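Local atomic coordinates of sniffer CG10964-PA (Drosophila melanogaster, PDB entry 1SNY), a protein that probably reduces carbonyl compounds with NADPH, as a short-chain dehydrogenase/reductase built on a Rossmann fold with bound NADP. Residues Cys29-Leu42 against Ala61-Ile74. Sequence-based numbering, arbitrary orientation.
Sequences CNRGLGLGLVKALL and AKELEDLAKNHSNI. With NAP (NADP nicotinamide-adenine-dinucleotide phosphate), chain B.
Leu35 and Val38 of helix 32-42 pack on Leu67 of helix 62-70, and Leu42 on His71 and Ile74 farther along; the two helices of the Rossmann fold run nearly parallel (angle 18°, axes 11.1 Å apart). Apolar contacts fill the middle: Leu35 CD1 lies 3.7 Å from Leu67 CD1, and Val38 CG1 touches that methyl and, crosswise, Ile74 CD1. Toward the strands, Leu64 CD2 reaches the Cys29 backbone, while Val38 and Leu64 both rest on Thr53 of strand 50-55.

One salt bridge links the two helices on the more exposed side. The extended Lys39 chain crosses Leu67 at about a right angle, CG against CD1, and brings NZ to 2.7 Å from Glu63 OE2, above the carboxylate plane. With chi1 at 177°, Glu63 swings CG away from its amide nitrogen and lays its carboxylate across Leu35, OE1 against CD2.

At the cofactor end, Asn30 CB packs on Ala61 CB, the N-cap residue of helix 62-70, at 3.4 Å. The Asn30 amide turns from this contact to NADP, OD1 accepting a hydrogen bond from ribose O3B at 3.0 Å. Leu33 N donates to O2N of the nicotinamide-side phosphate, a grip characteristic of the dinucleotide-binding glycine-rich turn.

At the far end, Leu42 CD2 abuts the Asn73 amide, whose ND2 bonds to Pro48 O. Leu42 CD1 makes a CH-pi contact over the centre of the His71 ring, 3.9 Å from its centroid; the ring's rotation is fixed by ND1, which donates in plane to a lone pair of Leu67 O at 2.9 Å.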
loop_
_atom_site.group_PDB
_atom_site.type_symbol
_atom_site.label_atom_id
_atom_site.label_comp_id
_atom_site.label_asym_id
_atom_site.label_seq_id
_atom_site.Cartn_x
_atom_site.Cartn_y
_atom_site.Cartn_z
ATOM N N CYS A 29 -11.963 12.980 -15.509
ATOM C CA CYS A 29 -12.642 14.277 -15.413
ATOM C C CYS A 29 -14.116 14.355 -15.826
ATOM O O CYS A 29 -14.710 15.439 -15.808
ATOM C CB CYS A 29 -11.858 15.323 -16.207
ATOM S SG CYS A 29 -10.153 15.531 -15.661
ATOM N N ASN A 30 -14.711 13.229 -16.200
ATOM C CA ASN A 30 -16.116 13.240 -16.593
ATOM C C ASN A 30 -17.019 13.285 -15.364
ATOM O O ASN A 30 -18.165 13.737 -15.443
ATOM C CB ASN A 30 -16.451 12.001 -17.418
ATOM C CG ASN A 30 -16.202 10.719 -16.661
ATOM O OD1 ASN A 30 -15.070 10.421 -16.283
ATOM N ND2 ASN A 30 -17.261 9.951 -16.432
ATOM N N ARG A 31 -16.497 12.826 -14.228
ATOM C CA ARG A 31 -17.266 12.794 -12.986
ATOM C C ARG A 31 -16.614 13.540 -11.826
ATOM O O ARG A 31 -15.569 14.168 -11.973
ATOM C CB ARG A 31 -17.486 11.344 -12.554
ATOM C CG ARG A 31 -18.293 10.509 -13.520
ATOM C CD ARG A 31 -18.159 9.034 -13.190
ATOM N NE ARG A 31 -18.528 8.726 -11.814
ATOM C CZ ARG A 31 -18.475 7.509 -11.284
ATOM N NH1 ARG A 31 -18.064 6.482 -12.016
ATOM N NH2 ARG A 31 -18.835 7.318 -10.022
ATOM N N GLY A 32 -17.263 13.441 -10.670
ATOM C CA GLY A 32 -16.797 14.054 -9.437
ATOM C C GLY A 32 -15.705 15.111 -9.441
ATOM O O GLY A 32 -15.741 16.067 -10.212
ATOM N N LEU A 33 -14.729 14.925 -8.556
ATOM C CA LEU A 33 -13.623 15.863 -8.383
ATOM C C LEU A 33 -12.852 16.205 -9.660
ATOM O O LEU A 33 -12.378 17.335 -9.821
ATOM C CB LEU A 33 -12.660 15.327 -7.313
ATOM C CG LEU A 33 -13.299 14.951 -5.965
ATOM C CD1 LEU A 33 -12.226 14.480 -4.993
ATOM C CD2 LEU A 33 -14.044 16.148 -5.388
ATOM N N GLY A 34 -12.725 15.241 -10.565
ATOM C CA GLY A 34 -12.009 15.495 -11.802
ATOM C C GLY A 34 -12.668 16.631 -12.555
ATOM O O GLY A 34 -12.018 17.594 -12.966
ATOM N N LEU A 35 -13.979 16.515 -12.725
ATOM C CA LEU A 35 -14.761 17.528 -13.421
ATOM C C LEU A 35 -14.774 18.829 -12.623
ATOM O O LEU A 35 -14.730 19.921 -13.193
ATOM C CB LEU A 35 -16.195 17.032 -13.606
ATOM C CG LEU A 35 -17.187 17.975 -14.287
ATOM C CD1 LEU A 35 -16.777 18.202 -15.738
ATOM C CD2 LEU A 35 -18.580 17.370 -14.211
ATOM N N GLY A 36 -14.841 18.700 -11.301
ATOM C CA GLY A 36 -14.868 19.870 -10.445
ATOM C C GLY A 36 -13.588 20.665 -10.567
ATOM O O GLY A 36 -13.611 21.900 -10.569
ATOM N N LEU A 37 -12.466 19.955 -10.670
ATOM C CA LEU A 37 -11.165 20.596 -10.795
ATOM C C LEU A 37 -11.071 21.327 -12.123
ATOM O O LEU A 37 -10.554 22.437 -12.187
ATOM C CB LEU A 37 -10.041 19.560 -10.697
ATOM C CG LEU A 37 -9.779 18.912 -9.335
ATOM C CD1 LEU A 37 -8.709 17.841 -9.490
ATOM C CD2 LEU A 37 -9.330 19.966 -8.333
ATOM N N VAL A 38 -11.561 20.694 -13.186
ATOM C CA VAL A 38 -11.536 21.315 -14.509
ATOM C C VAL A 38 -12.204 22.684 -14.434
ATOM O O VAL A 38 -11.609 23.696 -14.802
ATOM C CB VAL A 38 -12.290 20.460 -15.553
ATOM C CG1 VAL A 38 -12.292 21.161 -16.899
ATOM C CG2 VAL A 38 -11.642 19.099 -15.675
ATOM N N LYS A 39 -13.437 22.713 -13.939
ATOM C CA LYS A 39 -14.180 23.961 -13.831
ATOM C C LYS A 39 -13.462 24.988 -12.965
ATOM O O LYS A 39 -13.397 26.162 -13.317
ATOM C CB LYS A 39 -15.579 23.699 -13.267
ATOM C CG LYS A 39 -16.430 22.774 -14.122
ATOM C CD LYS A 39 -17.791 22.545 -13.486
ATOM C CE LYS A 39 -18.628 21.575 -14.303
ATOM N NZ LYS A 39 -19.921 21.264 -13.628
ATOM N N ALA A 40 -12.922 24.549 -11.835
ATOM C CA ALA A 40 -12.217 25.460 -10.942
ATOM C C ALA A 40 -10.963 26.019 -11.610
ATOM O O ALA A 40 -10.573 27.156 -11.353
ATOM C CB ALA A 40 -11.842 24.746 -9.652
ATOM N N LEU A 41 -10.332 25.215 -12.460
ATOM C CA LEU A 41 -9.127 25.648 -13.156
ATOM C C LEU A 41 -9.477 26.766 -14.125
ATOM O O LEU A 41 -8.727 27.734 -14.277
ATOM C CB LEU A 41 -8.499 24.474 -13.912
ATOM C CG LEU A 41 -7.778 23.443 -13.038
ATOM C CD1 LEU A 41 -7.476 22.200 -13.850
ATOM C CD2 LEU A 41 -6.500 24.054 -12.479
ATOM N N LEU A 42 -10.630 26.624 -14.771
ATOM C CA LEU A 42 -11.111 27.616 -15.724
ATOM C C LEU A 42 -11.435 28.945 -15.041
ATOM O O LEU A 42 -11.062 30.008 -15.534
ATOM C CB LEU A 42 -12.359 27.088 -16.438
ATOM C CG LEU A 42 -12.166 25.809 -17.255
ATOM C CD1 LEU A 42 -13.492 25.366 -17.848
ATOM C CD2 LEU A 42 -11.145 26.054 -18.351
ATOM N N ALA A 61 -19.621 11.638 -20.877
ATOM C CA ALA A 61 -18.969 12.863 -20.435
ATOM C C ALA A 61 -19.491 14.047 -21.241
ATOM O O ALA A 61 -18.714 14.831 -21.788
ATOM C CB ALA A 61 -17.460 12.737 -20.609
ATOM N N LYS A 62 -20.812 14.158 -21.325
ATOM C CA LYS A 62 -21.439 15.243 -22.065
ATOM C C LYS A 62 -20.997 16.581 -21.491
ATOM O O LYS A 62 -20.619 17.489 -22.230
ATOM C CB LYS A 62 -22.957 15.116 -21.992
ATOM N N GLU A 63 -21.041 16.696 -20.168
ATOM C CA GLU A 63 -20.646 17.933 -19.509
ATOM C C GLU A 63 -19.193 18.298 -19.809
ATOM O O GLU A 63 -18.879 19.467 -20.025
ATOM C CB GLU A 63 -20.871 17.823 -18.001
ATOM C CG GLU A 63 -20.422 19.046 -17.220
ATOM C CD GLU A 63 -21.179 19.215 -15.919
ATOM O OE1 GLU A 63 -21.418 18.202 -15.228
ATOM O OE2 GLU A 63 -21.530 20.367 -15.585
ATOM N N LEU A 64 -18.311 17.301 -19.827
ATOM C CA LEU A 64 -16.899 17.541 -20.124
ATOM C C LEU A 64 -16.750 17.851 -21.606
ATOM O O LEU A 64 -15.972 18.723 -21.998
ATOM C CB LEU A 64 -16.053 16.312 -19.778
ATOM C CG LEU A 64 -14.579 16.374 -20.202
ATOM C CD1 LEU A 64 -13.876 17.513 -19.476
ATOM C CD2 LEU A 64 -13.899 15.051 -19.897
ATOM N N GLU A 65 -17.501 17.124 -22.425
ATOM C CA GLU A 65 -17.472 17.308 -23.870
ATOM C C GLU A 65 -18.049 18.678 -24.220
ATOM O O GLU A 65 -17.667 19.293 -25.218
ATOM C CB GLU A 65 -18.280 16.199 -24.547
ATOM C CG GLU A 65 -18.282 16.248 -26.063
ATOM C CD GLU A 65 -16.887 16.325 -26.645
ATOM O OE1 GLU A 65 -16.292 17.422 -26.616
ATOM O OE2 GLU A 65 -16.384 15.285 -27.124
ATOM N N ASP A 66 -18.969 19.151 -23.384
ATOM C CA ASP A 66 -19.600 20.447 -23.586
ATOM C C ASP A 66 -18.632 21.547 -23.172
ATOM O O ASP A 66 -18.516 22.570 -23.846
ATOM C CB ASP A 66 -20.880 20.539 -22.769
ATOM N N LEU A 67 -17.940 21.335 -22.057
ATOM C CA LEU A 67 -16.969 22.309 -21.573
ATOM C C LEU A 67 -15.881 22.477 -22.623
ATOM O O LEU A 67 -15.326 23.563 -22.790
ATOM C CB LEU A 67 -16.337 21.834 -20.261
ATOM C CG LEU A 67 -17.211 21.798 -19.008
ATOM C CD1 LEU A 67 -16.423 21.188 -17.863
ATOM C CD2 LEU A 67 -17.665 23.205 -18.651
ATOM N N ALA A 68 -15.582 21.388 -23.327
ATOM C CA ALA A 68 -14.562 21.392 -24.368
ATOM C C ALA A 68 -15.008 22.249 -25.545
ATOM O O ALA A 68 -14.244 23.068 -26.060
ATOM C CB ALA A 68 -14.293 19.968 -24.836
ATOM N N LYS A 69 -16.254 22.054 -25.964
ATOM C CA LYS A 69 -16.812 22.801 -27.081
ATOM C C LYS A 69 -16.925 24.290 -26.774
ATOM O O LYS A 69 -17.191 25.093 -27.667
ATOM C CB LYS A 69 -18.186 22.236 -27.453
ATOM C CG LYS A 69 -18.133 20.818 -28.006
ATOM C CD LYS A 69 -19.482 20.377 -28.543
ATOM C CE LYS A 69 -19.374 19.048 -29.271
ATOM N NZ LYS A 69 -20.677 18.626 -29.856
ATOM N N ASN A 70 -16.721 24.658 -25.514
ATOM C CA ASN A 70 -16.799 26.054 -25.102
ATOM C C ASN A 70 -15.446 26.606 -24.668
ATOM O O ASN A 70 -15.256 27.819 -24.587
ATOM C CB ASN A 70 -17.805 26.211 -23.962
ATOM C CG ASN A 70 -19.235 26.248 -24.451
ATOM O OD1 ASN A 70 -19.659 25.400 -25.236
ATOM N ND2 ASN A 70 -19.994 27.234 -23.984
ATOM N N HIS A 71 -14.508 25.711 -24.378
ATOM C CA HIS A 71 -13.176 26.121 -23.959
ATOM C C HIS A 71 -12.131 25.330 -24.743
ATOM O O HIS A 71 -11.945 24.131 -24.518
ATOM C CB HIS A 71 -13.005 25.897 -22.456
ATOM C CG HIS A 71 -14.038 26.588 -21.620
ATOM N ND1 HIS A 71 -15.326 26.113 -21.488
ATOM C CD2 HIS A 71 -13.976 27.719 -20.878
ATOM C CE1 HIS A 71 -16.013 26.922 -20.699
ATOM N NE2 HIS A 71 -15.216 27.904 -20.316
ATOM N N SER A 72 -11.458 26.011 -25.667
ATOM C CA SER A 72 -10.450 25.381 -26.512
ATOM C C SER A 72 -9.159 25.018 -25.782
ATOM O O SER A 72 -8.368 24.227 -26.288
ATOM C CB SER A 72 -10.134 26.282 -27.713
ATOM O OG SER A 72 -9.709 27.566 -27.294
ATOM N N ASN A 73 -8.935 25.594 -24.604
ATOM C CA ASN A 73 -7.730 25.265 -23.851
ATOM C C ASN A 73 -7.878 23.855 -23.278
ATOM O O ASN A 73 -6.914 23.252 -22.808
ATOM C CB ASN A 73 -7.479 26.291 -22.737
ATOM C CG ASN A 73 -8.640 26.414 -21.770
ATOM O OD1 ASN A 73 -9.801 26.444 -22.173
ATOM N ND2 ASN A 73 -8.327 26.514 -20.483
ATOM N N ILE A 74 -9.097 23.331 -23.340
ATOM C CA ILE A 74 -9.377 21.985 -22.858
ATOM C C ILE A 74 -9.052 20.981 -23.961
ATOM O O ILE A 74 -9.412 21.182 -25.119
ATOM C CB ILE A 74 -10.870 21.826 -22.461
ATOM C CG1 ILE A 74 -11.187 22.710 -21.250
ATOM C CG2 ILE A 74 -11.179 20.367 -22.158
ATOM C CD1 ILE A 74 -12.634 22.613 -20.769
HETATM P PA NAP B . -15.848 9.186 -8.706
HETATM O O1A NAP B . -16.170 7.816 -8.644
HETATM O O2A NAP B . -16.844 10.321 -8.814
HETATM O O5B NAP B . -14.822 9.442 -9.906
HETATM C C5B NAP B . -13.741 8.500 -10.135
HETATM C C4B NAP B . -13.187 9.006 -11.504
HETATM O O4B NAP B . -12.033 8.107 -11.849
HETATM C C3B NAP B . -14.154 8.834 -12.718
HETATM O O3B NAP B . -13.914 9.943 -13.598
HETATM C C2B NAP B . -13.746 7.491 -13.287
HETATM O O2B NAP B . -14.115 7.231 -14.634
HETATM C C1B NAP B . -12.210 7.513 -13.112
HETATM N N9A NAP B . -11.703 6.155 -13.216
HETATM C C8A NAP B . -11.888 5.029 -12.438
HETATM N N7A NAP B . -11.250 3.953 -12.882
HETATM C C5A NAP B . -10.610 4.413 -14.024
HETATM C C6A NAP B . -9.782 3.732 -14.934
HETATM N N6A NAP B . -9.417 2.425 -14.893
HETATM N N1A NAP B . -9.270 4.479 -16.012
HETATM C C2A NAP B . -9.578 5.842 -16.164
HETATM N N3A NAP B . -10.396 6.534 -15.282
HETATM C C4A NAP B . -10.886 5.776 -14.229
HETATM O O3 NAP B . -14.969 9.558 -7.448
HETATM P PN NAP B . -14.344 10.907 -6.924
HETATM O O1N NAP B . -14.918 11.264 -5.616
HETATM O O2N NAP B . -14.509 11.899 -8.021
HETATM O O5D NAP B . -12.833 10.497 -6.685
HETATM C C5D NAP B . -11.749 11.345 -7.198
HETATM C C4D NAP B . -10.474 10.975 -6.464
HETATM O O4D NAP B . -10.526 11.487 -5.107
HETATM C C3D NAP B . -10.194 9.445 -6.309
HETATM O O3D NAP B . -8.789 9.158 -6.513
HETATM C C2D NAP B . -10.679 9.160 -4.896
HETATM O O2D NAP B . -10.123 7.991 -4.335
HETATM C C1D NAP B . -10.275 10.387 -4.171
HETATM N N1N NAP B . -11.061 10.762 -2.975
HETATM C C2N NAP B . -12.458 11.078 -2.969
HETATM C C3N NAP B . -13.040 11.415 -1.737
HETATM C C7N NAP B . -14.533 11.764 -1.673
HETATM O O7N NAP B . -14.974 12.048 -0.575
HETATM N N7N NAP B . -15.278 11.754 -2.745
HETATM C C4N NAP B . -12.252 11.445 -0.498
HETATM C C5N NAP B . -10.875 11.122 -0.569
HETATM C C6N NAP B . -10.261 10.777 -1.801
HETATM P P2B NAP B . -15.520 6.492 -15.055
HETATM O O1X NAP B . -16.596 7.579 -14.982
HETATM O O2X NAP B . -15.203 6.052 -16.446
HETATM O O3X NAP B . -15.771 5.381 -14.046
#